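Local coordinates for toxin protein (Yersinia entomophaga, PDB 6AQK) that probably transfers ADP-ribose from NAD+ to target molecules, as the C-terminal toxin domain of the Rhs-family protein RHS2, at residues G105-I110 and S157-M162; N112-L117 and L137-P142; W163-E168 and A224-R229; G170-S175 and T186-N191. One frame throughout, in Å; residues are numbered along the deposited sequence.

Contacts 1 and 3 share strand 161-167 of the mixed sheet, which pairs antiparallel with strand 101-106 in the first and parallel with strand 220-226 in the second. Their centres lie about 18 Å apart, and the OD2 of Asp106 reaches the NE1 of Trp163 at 2.8 Å. Contact 2 sets the start of helix 115-124 against edge strand 131-140 of the same sheet; its Tyr114 and Trp116 rings meet Trp163 of contact 3, and its Ser141 N lies 2.8 Å from Asn191 O of contact 4. Contact 4 sits only about 9 Å, centre to centre, from contact 3, with Met226 lying against both Phe187 and Asn191. A bound platinum ion comes closest at contact 2, about 5 Å from the Leu137 side chain.

Contact 1 of 4, residues G105-I110 and S157-M162; sequences GDTPVI and SGKTIM
The carbonyl oxygen of Ile161 is held by two neighbouring groups of the opposing strand. Asp106 N donates to Ile161 O at 2.9 Å in a nearly straight bond (N-H...O 171°), and Gly105 CA adds a C-H...O contact to the same oxygen at 3.4 Å. The return bond, Ile161 N to Asp106 O, is also 2.9 Å long. Asp106 and Ile161 therefore form an antiparallel hydrogen-bonded pair and Gly105 and Met162 the adjoining non-hydrogen-bonded one, where strand 101-106 ends and strand 161-167 begins at one margin of the mixed sheet.

Lysine carbons cover the glycine: Lys159 CG rests 3.6 Å from Gly105 C, and the chain, bent at chi2 (-84°), then carries NZ away to the carbonyl of Tyr155. Beyond the pairing, residues 107-110 leave the sheet through an ST turn, in which Thr107 OG1 accepts from Val109 N at 3.2 Å. The Pro108 ring crosses Thr160 at about a right angle, its CD and CG lying against Thr160 CB. Ile110 and Ile161 reach toward each other tip to tip, Ile110 CG1 meeting Ile161 CD1 at 3.8 Å, and both also touch Leu117 of helix 115-124. Asp106 OD2 forms a salt bridge with Arg104 NE. The pairing thus rests on two main-chain hydrogen bonds and on apolar side-chain contacts, and the link between the segments does not depend on the charged ends of Asp106 and Lys159, whose partners are Arg104 and Tyr155.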
loop_
_atom_site.group_PDB
_atom_site.type_symbol
_atom_site.label_atom_id
_atom_site.label_comp_id
_atom_site.label_asym_id
_atom_site.label_seq_id
_atom_site.Cartn_x
_atom_site.Cartn_y
_atom_site.Cartn_z
ATOM N N GLY A 105 1.759 -1.046 8.189
ATOM C CA GLY A 105 0.595 -1.043 9.013
ATOM C C GLY A 105 -0.576 -0.535 8.214
ATOM O O GLY A 105 -0.435 0.400 7.449
ATOM N N ASP A 106 -1.692 -1.229 8.286
ATOM C CA ASP A 106 -2.966 -0.799 7.659
ATOM C C ASP A 106 -4.122 -0.953 8.669
ATOM O O ASP A 106 -4.165 -1.855 9.533
ATOM C CB ASP A 106 -3.288 -1.572 6.338
ATOM C CG ASP A 106 -2.645 -0.940 5.065
ATOM O OD1 ASP A 106 -2.778 0.314 4.850
ATOM O OD2 ASP A 106 -1.992 -1.696 4.308
ATOM N N THR A 107 -5.106 -0.110 8.484
ATOM C CA THR A 107 -6.344 -0.235 9.177
ATOM C C THR A 107 -7.253 -1.271 8.497
ATOM O O THR A 107 -6.977 -1.736 7.361
ATOM C CB THR A 107 -7.127 1.096 9.218
ATOM O OG1 THR A 107 -7.708 1.328 7.943
ATOM C CG2 THR A 107 -6.215 2.252 9.629
ATOM N N PRO A 108 -8.369 -1.626 9.165
ATOM C CA PRO A 108 -9.244 -2.642 8.584
ATOM C C PRO A 108 -9.913 -2.189 7.282
ATOM O O PRO A 108 -10.453 -3.012 6.610
ATOM C CB PRO A 108 -10.273 -2.898 9.705
ATOM C CG PRO A 108 -9.457 -2.712 10.925
ATOM C CD PRO A 108 -8.592 -1.519 10.630
ATOM N N VAL A 109 -9.836 -0.901 6.930
ATOM C CA VAL A 109 -10.379 -0.406 5.618
ATOM C C VAL A 109 -9.889 -1.248 4.429
ATOM O O VAL A 109 -10.585 -1.329 3.401
ATOM C CB VAL A 109 -9.965 1.067 5.324
ATOM C CG1 VAL A 109 -10.485 1.539 3.968
ATOM C CG2 VAL A 109 -10.534 1.986 6.366
ATOM N N ILE A 110 -8.671 -1.796 4.497
ATOM C CA ILE A 110 -8.124 -2.519 3.369
ATOM C C ILE A 110 -8.814 -3.857 3.082
ATOM O O ILE A 110 -8.671 -4.393 2.001
ATOM C CB ILE A 110 -6.547 -2.680 3.455
ATOM C CG1 ILE A 110 -6.129 -3.653 4.543
ATOM C CG2 ILE A 110 -5.845 -1.300 3.528
ATOM C CD1 ILE A 110 -4.720 -4.145 4.379
ATOM N N SER A 157 3.070 0.356 14.293
ATOM C CA SER A 157 2.879 -0.510 15.469
ATOM C C SER A 157 1.480 -0.539 16.074
ATOM O O SER A 157 1.140 -1.541 16.713
ATOM C CB SER A 157 3.904 -0.150 16.588
ATOM O OG SER A 157 3.557 1.141 17.040
ATOM N N GLY A 158 0.688 0.511 15.871
ATOM C CA GLY A 158 -0.637 0.524 16.395
ATOM C C GLY A 158 -1.744 0.083 15.453
ATOM O O GLY A 158 -2.877 0.103 15.854
ATOM N N LYS A 159 -1.411 -0.306 14.203
ATOM C CA LYS A 159 -2.392 -0.694 13.192
ATOM C C LYS A 159 -2.898 -2.089 13.373
ATOM O O LYS A 159 -2.152 -2.980 13.790
ATOM C CB LYS A 159 -1.776 -0.580 11.785
ATOM C CG LYS A 159 -1.331 0.810 11.469
ATOM C CD LYS A 159 -2.470 1.613 10.971
ATOM C CE LYS A 159 -2.039 2.993 10.425
ATOM N NZ LYS A 159 -1.517 3.771 11.561
ATOM N N THR A 160 -4.155 -2.285 13.003
ATOM C CA THR A 160 -4.800 -3.569 13.168
ATOM C C THR A 160 -4.151 -4.663 12.312
ATOM O O THR A 160 -4.086 -5.850 12.718
ATOM C CB THR A 160 -6.328 -3.451 12.948
ATOM O OG1 THR A 160 -6.842 -2.455 13.836
ATOM C CG2 THR A 160 -7.056 -4.771 13.189
ATOM N N ILE A 161 -3.722 -4.297 11.107
ATOM C CA ILE A 161 -3.150 -5.252 10.158
ATOM C C ILE A 161 -1.697 -4.841 9.934
ATOM O O ILE A 161 -1.372 -3.663 9.746
ATOM C CB ILE A 161 -3.926 -5.210 8.818
ATOM C CG1 ILE A 161 -5.386 -5.588 9.095
ATOM C CG2 ILE A 161 -3.302 -6.131 7.765
ATOM C CD1 ILE A 161 -6.368 -5.246 8.024
ATOM N N MET A 162 -0.805 -5.814 9.954
ATOM C CA MET A 162 0.570 -5.553 9.601
ATOM C C MET A 162 0.981 -6.499 8.475
ATOM O O MET A 162 0.755 -7.705 8.544
ATOM C CB MET A 162 1.547 -5.729 10.761
ATOM C CG MET A 162 2.958 -5.267 10.435
ATOM S SD MET A 162 4.250 -5.711 11.672
ATOM C CE MET A 162 4.536 -7.358 11.112
#

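Contact 2 of 4, residues N112-L117 and L137-P142; sequences NSYSWL and LEIKSP
The indole of Trp116 lies between two aliphatic groups: Leu137 CD2 sits over one face, 3.5 Å from the centroid of the five-membered ring and 21° off its normal, and Tyr114 CB covers the opposite face, offset toward the rim. Ile139 CD1 comes to the edge of the same indole, near its plane. This is helix-on-sheet packing, in which the first turn of helix 115-124, with Tyr114 at its N-cap position, lies against outermost strand 131-140 of the five-stranded mixed sheet. The approach of Leu137 is tight, CD2 standing 3.3 Å from Trp116 CD1, in a CH-pi contact. Trp116 CG stands between its backbone N and carbonyl carbon (chi1 43°), which turns the indole toward strand 131-140; the ring also meets Ile195 and Leu198 of the neighbouring strand 192-200.

Tyr114 meets the alternate residue of the strand: Ile139 CD1 approaches its CE1 obliquely at 3.8 Å, the two side chains crossing at about a right angle. Pro142 brings CD to 3.6 Å from Tyr114 OH. That hydroxyl is joined through one water to Ser141, just past the strand, the water lying 2.7 Å from Tyr114 OH and 3.1 Å from Ser141 OG, which is also hydrogen-bonded to Leu143 O.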
loop_
_atom_site.group_PDB
_atom_site.type_symbol
_atom_site.label_atom_id
_atom_site.label_comp_id
_atom_site.label_asym_id
_atom_site.label_seq_id
_atom_site.Cartn_x
_atom_site.Cartn_y
_atom_site.Cartn_z
ATOM N N ASN A 112 -11.756 -4.031 2.450
ATOM C CA ASN A 112 -12.614 -3.661 1.319
ATOM C C ASN A 112 -11.901 -3.799 -0.053
ATOM O O ASN A 112 -12.555 -3.877 -1.055
ATOM C CB ASN A 112 -13.199 -2.215 1.545
ATOM C CG ASN A 112 -13.891 -2.033 2.940
ATOM O OD1 ASN A 112 -14.288 -3.016 3.574
ATOM N ND2 ASN A 112 -14.008 -0.770 3.425
ATOM N N SER A 113 -10.561 -3.811 -0.114
ATOM C CA SER A 113 -9.814 -3.956 -1.348
ATOM C C SER A 113 -9.356 -5.365 -1.614
ATOM O O SER A 113 -8.924 -5.633 -2.697
ATOM C CB SER A 113 -8.524 -3.116 -1.347
ATOM O OG SER A 113 -8.790 -1.761 -1.261
ATOM N N TYR A 114 -9.344 -6.219 -0.609
ATOM C CA TYR A 114 -8.739 -7.547 -0.722
ATOM C C TYR A 114 -9.743 -8.555 -0.175
ATOM O O TYR A 114 -9.931 -8.679 1.042
ATOM C CB TYR A 114 -7.449 -7.610 0.092
ATOM C CG TYR A 114 -6.377 -6.608 -0.333
ATOM C CD1 TYR A 114 -5.774 -6.666 -1.601
ATOM C CD2 TYR A 114 -5.926 -5.661 0.556
ATOM C CE1 TYR A 114 -4.770 -5.803 -1.936
ATOM C CE2 TYR A 114 -4.939 -4.761 0.192
ATOM C CZ TYR A 114 -4.382 -4.825 -1.066
ATOM O OH TYR A 114 -3.376 -3.901 -1.340
ATOM N N SER A 115 -10.441 -9.218 -1.082
ATOM C CA SER A 115 -11.570 -10.118 -0.677
ATOM C C SER A 115 -11.095 -11.328 0.149
ATOM O O SER A 115 -11.811 -11.829 1.036
ATOM C CB SER A 115 -12.353 -10.574 -1.927
ATOM O OG SER A 115 -11.575 -11.345 -2.796
ATOM N N TRP A 116 -9.883 -11.774 -0.151
ATOM C CA TRP A 116 -9.207 -12.867 0.605
ATOM C C TRP A 116 -8.926 -12.473 2.044
ATOM O O TRP A 116 -9.075 -13.296 2.962
ATOM C CB TRP A 116 -7.935 -13.320 -0.078
ATOM C CG TRP A 116 -7.023 -12.189 -0.635
ATOM C CD1 TRP A 116 -7.094 -11.623 -1.880
ATOM C CD2 TRP A 116 -5.953 -11.501 0.052
ATOM N NE1 TRP A 116 -6.122 -10.626 -2.019
ATOM C CE2 TRP A 116 -5.415 -10.554 -0.836
ATOM C CE3 TRP A 116 -5.379 -11.616 1.328
ATOM C CZ2 TRP A 116 -4.369 -9.724 -0.478
ATOM C CZ3 TRP A 116 -4.371 -10.797 1.670
ATOM C CH2 TRP A 116 -3.848 -9.870 0.781
ATOM N N LEU A 117 -8.614 -11.193 2.244
ATOM C CA LEU A 117 -8.395 -10.694 3.573
ATOM C C LEU A 117 -9.709 -10.567 4.343
ATOM O O LEU A 117 -9.823 -11.048 5.490
ATOM C CB LEU A 117 -7.642 -9.364 3.509
ATOM C CG LEU A 117 -7.320 -8.703 4.841
ATOM C CD1 LEU A 117 -6.412 -9.627 5.654
ATOM C CD2 LEU A 117 -6.713 -7.305 4.591
ATOM N N LEU A 137 -0.839 -16.512 -3.483
ATOM C CA LEU A 137 -1.639 -15.688 -4.352
ATOM C C LEU A 137 -0.744 -14.543 -4.859
ATOM O O LEU A 137 -0.155 -13.789 -4.063
ATOM C CB LEU A 137 -2.881 -15.221 -3.577
ATOM C CG LEU A 137 -3.805 -14.219 -4.263
ATOM C CD1 LEU A 137 -4.487 -14.893 -5.417
ATOM C CD2 LEU A 137 -4.810 -13.565 -3.323
ATOM N N GLU A 138 -0.651 -14.399 -6.185
ATOM C CA GLU A 138 0.066 -13.292 -6.776
ATOM C C GLU A 138 -0.912 -12.154 -7.068
ATOM O O GLU A 138 -1.999 -12.367 -7.632
ATOM C CB GLU A 138 0.848 -13.706 -8.019
ATOM C CG GLU A 138 1.552 -12.534 -8.706
ATOM C CD GLU A 138 2.536 -12.925 -9.785
ATOM O OE1 GLU A 138 3.230 -13.956 -9.619
ATOM O OE2 GLU A 138 2.637 -12.171 -10.786
ATOM N N ILE A 139 -0.533 -10.941 -6.654
ATOM C CA ILE A 139 -1.348 -9.774 -6.899
ATOM C C ILE A 139 -0.462 -8.639 -7.446
ATOM O O ILE A 139 0.762 -8.608 -7.223
ATOM C CB ILE A 139 -2.130 -9.314 -5.633
ATOM C CG1 ILE A 139 -1.239 -8.796 -4.550
ATOM C CG2 ILE A 139 -3.022 -10.412 -5.021
ATOM C CD1 ILE A 139 -1.990 -7.892 -3.584
ATOM N N LYS A 140 -1.092 -7.722 -8.174
ATOM C CA LYS A 140 -0.483 -6.474 -8.564
ATOM C C LYS A 140 -1.052 -5.401 -7.628
ATOM O O LYS A 140 -2.229 -5.249 -7.540
ATOM C CB LYS A 140 -0.869 -6.083 -10.008
ATOM C CG LYS A 140 -0.294 -6.912 -11.123
ATOM C CD LYS A 140 -0.730 -6.314 -12.480
ATOM C CE LYS A 140 -0.273 -7.176 -13.663
ATOM N NZ LYS A 140 1.128 -7.703 -13.490
ATOM N N SER A 141 -0.202 -4.634 -6.972
ATOM C CA SER A 141 -0.644 -3.834 -5.861
ATOM C C SER A 141 -1.414 -2.662 -6.485
ATOM O O SER A 141 -0.990 -2.105 -7.518
ATOM C CB SER A 141 0.539 -3.348 -5.063
ATOM O OG SER A 141 0.091 -2.395 -4.140
ATOM N N PRO A 142 -2.558 -2.337 -5.908
ATOM C CA PRO A 142 -3.365 -1.295 -6.507
ATOM C C PRO A 142 -3.067 0.073 -5.977
ATOM O O PRO A 142 -3.885 1.014 -6.203
ATOM C CB PRO A 142 -4.799 -1.715 -6.120
ATOM C CG PRO A 142 -4.631 -2.288 -4.771
ATOM C CD PRO A 142 -3.281 -3.018 -4.808
HETATM O O HOH W 1 -1.132 -4.722 -2.590
#

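Contact 3 of 4, residues W163-E168 and A224-R229; sequences WHFDLE and ARMLPR
Four backbone hydrogen bonds join the strands in parallel register, each of Ala224 and Met226 using both its N and its O. Ala224 N donates to His164 O and Ala224 O accepts from Asp166 N; Met226 N then donates to Asp166 O at 2.8 Å, and Met226 O accepts from Glu168 N at 3.1 Å, just past the end of strand 161-167. Phe165 CA and Arg225 CA add C-H...O contacts to the carbonyls opposite them.

Apolar packing fills the face that carries Phe165, Leu167, Ala224 and Met226. The Met226 chain bends at chi2 and again at chi3 (-140°), bringing CE over the centre of the Phe165 ring, 3.6 Å from its centroid and 10° off the normal, while SD stands obliquely at 4.3 Å from the centroid, a Met-aromatic contact. Ala224 CB touches the ring at CE1 (3.8 Å), and Leu167 CD1 lies alongside Met226 CG. Strand 161-167 is an inner strand of the mixed sheet of this probable ADP-ribosyltransferase domain, flanked on its other side by strand 101-106; Met193 of strand 192-200 also packs on both Phe165 and Met226.

Asp166 and Arg225 lie on the reverse face, and Glu168, just past the strand, joins them. Glu168 OE2 accepts from Arg225 NE at 2.6 Å through its anti lone pair, the oxygen lying 19° out of the guanidinium plane, and a weak second bond comes from Arg225 NH2 at 2.8 Å. Asp166 appears to complete a salt-bridge network with Arg225, but the modelled OD2 to NH1 approach is too short to be trusted. The other Glu168 oxygen, OE1, rests against Pro228 CD at 3.3 Å.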
loop_
_atom_site.group_PDB
_atom_site.type_symbol
_atom_site.label_atom_id
_atom_site.label_comp_id
_atom_site.label_asym_id
_atom_site.label_seq_id
_atom_site.Cartn_x
_atom_site.Cartn_y
_atom_site.Cartn_z
ATOM N N TRP A 163 1.615 -5.963 7.452
ATOM C CA TRP A 163 2.267 -6.775 6.466
ATOM C C TRP A 163 3.738 -6.975 6.817
ATOM O O TRP A 163 4.412 -6.070 7.261
ATOM C CB TRP A 163 2.244 -6.081 5.109
ATOM C CG TRP A 163 0.951 -5.558 4.573
ATOM C CD1 TRP A 163 0.238 -4.486 5.018
ATOM C CD2 TRP A 163 0.239 -6.034 3.369
ATOM N NE1 TRP A 163 -0.858 -4.258 4.210
ATOM C CE2 TRP A 163 -0.879 -5.177 3.191
ATOM C CE3 TRP A 163 0.428 -7.081 2.464
ATOM C CZ2 TRP A 163 -1.759 -5.319 2.127
ATOM C CZ3 TRP A 163 -0.436 -7.201 1.398
ATOM C CH2 TRP A 163 -1.545 -6.344 1.265
ATOM N N HIS A 164 4.233 -8.175 6.560
ATOM C CA HIS A 164 5.638 -8.480 6.717
ATOM C C HIS A 164 6.105 -8.938 5.366
ATOM O O HIS A 164 5.748 -10.028 4.906
ATOM C CB HIS A 164 5.833 -9.582 7.753
ATOM C CG HIS A 164 7.259 -9.940 7.969
ATOM N ND1 HIS A 164 7.641 -11.018 8.723
ATOM C CD2 HIS A 164 8.399 -9.368 7.509
ATOM C CE1 HIS A 164 8.961 -11.083 8.752
ATOM N NE2 HIS A 164 9.445 -10.087 8.028
ATOM N N PHE A 165 6.895 -8.071 4.744
ATOM C CA PHE A 165 7.411 -8.252 3.392
ATOM C C PHE A 165 8.803 -8.832 3.404
ATOM O O PHE A 165 9.699 -8.336 4.073
ATOM C CB PHE A 165 7.432 -6.936 2.692
ATOM C CG PHE A 165 6.042 -6.422 2.379
ATOM C CD1 PHE A 165 5.173 -7.143 1.564
ATOM C CD2 PHE A 165 5.619 -5.216 2.883
ATOM C CE1 PHE A 165 3.884 -6.698 1.319
ATOM C CE2 PHE A 165 4.347 -4.796 2.663
ATOM C CZ PHE A 165 3.508 -5.482 1.867
ATOM N N ASP A 166 8.925 -9.931 2.685
ATOM C CA ASP A 166 10.226 -10.503 2.295
ATOM C C ASP A 166 10.606 -9.949 0.920
ATOM O O ASP A 166 9.910 -10.184 -0.065
ATOM C CB ASP A 166 10.076 -12.036 2.291
ATOM C CG ASP A 166 11.311 -12.761 1.825
ATOM O OD1 ASP A 166 12.397 -12.153 1.787
ATOM O OD2 ASP A 166 11.188 -13.975 1.515
ATOM N N LEU A 167 11.715 -9.225 0.870
ATOM C CA LEU A 167 12.131 -8.589 -0.392
ATOM C C LEU A 167 13.006 -9.546 -1.200
ATOM O O LEU A 167 14.066 -9.827 -0.795
ATOM C CB LEU A 167 12.839 -7.296 -0.102
ATOM C CG LEU A 167 11.940 -6.081 0.038
ATOM C CD1 LEU A 167 10.669 -6.286 0.821
ATOM C CD2 LEU A 167 12.740 -4.887 0.540
ATOM N N GLU A 168 12.560 -9.989 -2.366
ATOM C CA GLU A 168 13.391 -10.936 -3.182
ATOM C C GLU A 168 14.410 -10.066 -3.944
ATOM O O GLU A 168 14.090 -8.931 -4.307
ATOM C CB GLU A 168 12.558 -11.676 -4.187
ATOM C CG GLU A 168 11.635 -12.734 -3.576
ATOM C CD GLU A 168 10.937 -13.595 -4.642
ATOM O OE1 GLU A 168 10.997 -13.318 -5.882
ATOM O OE2 GLU A 168 10.293 -14.573 -4.220
ATOM N N ALA A 224 4.057 -11.682 2.775
ATOM C CA ALA A 224 4.152 -11.602 1.342
ATOM C C ALA A 224 5.572 -11.388 0.883
ATOM O O ALA A 224 6.412 -10.868 1.621
ATOM C CB ALA A 224 3.284 -10.466 0.841
ATOM N N ARG A 225 5.842 -11.769 -0.370
ATOM C CA ARG A 225 7.120 -11.597 -0.996
ATOM C C ARG A 225 7.015 -10.563 -2.021
ATOM O O ARG A 225 6.052 -10.572 -2.785
ATOM C CB ARG A 225 7.557 -12.889 -1.675
ATOM C CG ARG A 225 7.426 -14.114 -0.787
ATOM C CD ARG A 225 7.809 -15.439 -1.497
ATOM N NE ARG A 225 9.175 -15.466 -2.019
ATOM C CZ ARG A 225 10.293 -15.554 -1.287
ATOM N NH1 ARG A 225 10.247 -15.600 0.038
ATOM N NH2 ARG A 225 11.482 -15.582 -1.890
ATOM N N MET A 226 7.964 -9.628 -2.022
ATOM C CA MET A 226 7.985 -8.594 -3.098
ATOM C C MET A 226 8.824 -9.199 -4.247
ATOM O O MET A 226 9.921 -9.616 -4.029
ATOM C CB MET A 226 8.581 -7.310 -2.568
ATOM C CG MET A 226 7.800 -6.732 -1.394
ATOM S SD MET A 226 6.124 -6.315 -1.914
ATOM C CE MET A 226 5.829 -4.752 -1.076
ATOM N N LEU A 227 8.249 -9.275 -5.424
ATOM C CA LEU A 227 8.831 -10.027 -6.561
ATOM C C LEU A 227 9.592 -9.090 -7.474
ATOM O O LEU A 227 9.323 -7.877 -7.461
ATOM C CB LEU A 227 7.715 -10.684 -7.384
ATOM C CG LEU A 227 6.725 -11.587 -6.605
ATOM C CD1 LEU A 227 5.607 -12.173 -7.468
ATOM C CD2 LEU A 227 7.499 -12.670 -5.892
ATOM N N PRO A 228 10.506 -9.666 -8.288
ATOM C CA PRO A 228 11.347 -8.859 -9.146
ATOM C C PRO A 228 10.547 -8.114 -10.148
ATOM O O PRO A 228 9.443 -8.563 -10.527
ATOM C CB PRO A 228 12.332 -9.847 -9.781
ATOM C CG PRO A 228 12.310 -11.052 -8.918
ATOM C CD PRO A 228 10.951 -11.085 -8.250
ATOM N N ARG A 229 11.122 -6.970 -10.526
ATOM C CA ARG A 229 10.423 -5.826 -11.144
ATOM C C ARG A 229 9.861 -6.099 -12.553
ATOM O O ARG A 229 10.288 -7.035 -13.236
ATOM C CB ARG A 229 11.377 -4.589 -11.145
#

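Contact 4 of 4, residues G170-S175 and T186-N191; sequences GHAGVS and TFPLYN
Val174 and Thr186 exchange two backbone hydrogen bonds: Val174 N donates to Thr186 O at 2.8 Å, and Thr186 N to Val174 O at the same length. Thr186 O takes a further C-H...O contact from Gly173 CA at 3.2 Å.

The preceding NH groups are satisfied by other means. Gly173 N donates to His171 ND1 at 3.0 Å and lies in the plane of the imidazole, an in-plane bond that makes ND1 the acceptor. Ala172 N donates a hydrogen bond to a water at 2.9 Å, which in turn donates to Asn191 OD1 at 2.7 Å; a single solvent molecule thereby spans the two segments. Ala172 O is taken by Trp91 NE1.

The arrangement is a single antiparallel bridge, made where the loop after strand 161-167 runs beside strand 184-187, and residues 186-191 then reverse in a type II beta turn from Pro188 to Asn191, closed by a hydrogen bond from Asn191 N to Pro188 O.

Apolar contacts accompany the bonds. Gly173, with no side chain, lets the Phe187 ring lie directly against the backbone, with Gly173 CA over one face and 3.6 Å from the Phe187 ring centroid, a CH-pi contact. Nearer the turn, Ala172 CB packs on Pro188 CD at 3.6 Å.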
loop_
_atom_site.group_PDB
_atom_site.type_symbol
_atom_site.label_atom_id
_atom_site.label_comp_id
_atom_site.label_asym_id
_atom_site.label_seq_id
_atom_site.Cartn_x
_atom_site.Cartn_y
_atom_site.Cartn_z
ATOM N N GLY A 170 16.171 -8.109 -6.738
ATOM C CA GLY A 170 15.543 -7.536 -7.954
ATOM C C GLY A 170 14.165 -6.918 -7.682
ATOM O O GLY A 170 13.480 -6.493 -8.608
ATOM N N HIS A 171 13.759 -6.883 -6.402
ATOM C CA HIS A 171 12.452 -6.231 -6.033
ATOM C C HIS A 171 12.467 -4.776 -6.384
ATOM O O HIS A 171 13.528 -4.180 -6.643
ATOM C CB HIS A 171 12.184 -6.370 -4.557
ATOM C CG HIS A 171 13.164 -5.660 -3.718
ATOM N ND1 HIS A 171 13.104 -4.294 -3.490
ATOM C CD2 HIS A 171 14.313 -6.093 -3.148
ATOM C CE1 HIS A 171 14.167 -3.937 -2.794
ATOM N NE2 HIS A 171 14.916 -5.019 -2.565
ATOM N N ALA A 172 11.296 -4.162 -6.356
ATOM C CA ALA A 172 11.099 -2.799 -6.841
ATOM C C ALA A 172 11.036 -1.738 -5.732
ATOM O O ALA A 172 10.691 -0.617 -5.995
ATOM C CB ALA A 172 9.804 -2.763 -7.683
ATOM N N GLY A 173 11.434 -2.066 -4.507
ATOM C CA GLY A 173 11.337 -1.128 -3.389
ATOM C C GLY A 173 12.455 -0.103 -3.473
ATOM O O GLY A 173 13.620 -0.450 -3.658
ATOM N N VAL A 174 12.108 1.160 -3.272
ATOM C CA VAL A 174 13.088 2.186 -3.292
ATOM C C VAL A 174 13.136 3.010 -2.023
ATOM O O VAL A 174 12.098 3.276 -1.353
ATOM C CB VAL A 174 12.800 3.096 -4.463
ATOM C CG1 VAL A 174 12.858 2.333 -5.765
ATOM C CG2 VAL A 174 11.488 3.844 -4.358
ATOM N N SER A 175 14.347 3.415 -1.687
ATOM C CA SER A 175 14.581 4.332 -0.609
ATOM C C SER A 175 14.653 5.689 -1.185
ATOM O O SER A 175 15.727 6.231 -1.413
ATOM C CB SER A 175 15.840 3.912 0.149
ATOM O OG SER A 175 16.074 4.811 1.188
ATOM N N THR A 186 9.474 2.520 -0.573
ATOM C CA THR A 186 8.281 2.550 -1.388
ATOM C C THR A 186 8.272 1.634 -2.589
ATOM O O THR A 186 9.344 1.394 -3.249
ATOM C CB THR A 186 8.119 4.019 -1.870
ATOM O OG1 THR A 186 8.319 4.891 -0.747
ATOM C CG2 THR A 186 6.717 4.293 -2.500
ATOM N N PHE A 187 7.074 1.163 -2.948
ATOM C CA PHE A 187 6.907 0.221 -4.043
ATOM C C PHE A 187 6.009 0.844 -5.036
ATOM O O PHE A 187 5.179 1.677 -4.677
ATOM C CB PHE A 187 6.381 -1.104 -3.562
ATOM C CG PHE A 187 7.373 -1.852 -2.731
ATOM C CD1 PHE A 187 7.587 -1.506 -1.401
ATOM C CD2 PHE A 187 8.198 -2.786 -3.319
ATOM C CE1 PHE A 187 8.503 -2.198 -0.636
ATOM C CE2 PHE A 187 9.112 -3.499 -2.561
ATOM C CZ PHE A 187 9.286 -3.180 -1.226
ATOM N N PRO A 188 6.193 0.510 -6.316
ATOM C CA PRO A 188 5.425 1.183 -7.320
ATOM C C PRO A 188 4.008 0.686 -7.531
ATOM O O PRO A 188 3.640 -0.430 -7.145
ATOM C CB PRO A 188 6.296 0.969 -8.587
ATOM C CG PRO A 188 6.813 -0.397 -8.358
ATOM C CD PRO A 188 7.156 -0.410 -6.915
ATOM N N LEU A 189 3.191 1.533 -8.138
ATOM C CA LEU A 189 1.862 1.088 -8.590
ATOM C C LEU A 189 1.989 -0.204 -9.442
ATOM O O LEU A 189 2.891 -0.305 -10.301
ATOM C CB LEU A 189 1.207 2.186 -9.405
ATOM C CG LEU A 189 -0.282 1.937 -9.786
ATOM C CD1 LEU A 189 -1.152 1.675 -8.547
ATOM C CD2 LEU A 189 -0.811 3.127 -10.565
ATOM N N TYR A 190 1.146 -1.192 -9.197
ATOM C CA TYR A 190 1.199 -2.522 -9.866
ATOM C C TYR A 190 2.372 -3.392 -9.475
ATOM O O TYR A 190 2.569 -4.451 -10.058
ATOM C CB TYR A 190 1.037 -2.483 -11.397
ATOM C CG TYR A 190 0.023 -1.463 -11.888
ATOM C CD1 TYR A 190 -1.282 -1.451 -11.419
ATOM C CD2 TYR A 190 0.358 -0.557 -12.903
ATOM C CE1 TYR A 190 -2.221 -0.524 -11.862
ATOM C CE2 TYR A 190 -0.588 0.395 -13.351
ATOM C CZ TYR A 190 -1.866 0.391 -12.861
ATOM O OH TYR A 190 -2.806 1.294 -13.316
ATOM N N ASN A 191 3.089 -3.031 -8.410
ATOM C CA ASN A 191 4.129 -3.880 -7.872
ATOM C C ASN A 191 3.582 -5.289 -7.675
ATOM O O ASN A 191 2.482 -5.464 -7.140
ATOM C CB ASN A 191 4.593 -3.299 -6.542
ATOM C CG ASN A 191 5.658 -4.120 -5.881
ATOM O OD1 ASN A 191 6.704 -4.303 -6.470
ATOM N ND2 ASN A 191 5.392 -4.609 -4.654
HETATM O O HOH W 2 8.872 -5.722 -5.741
#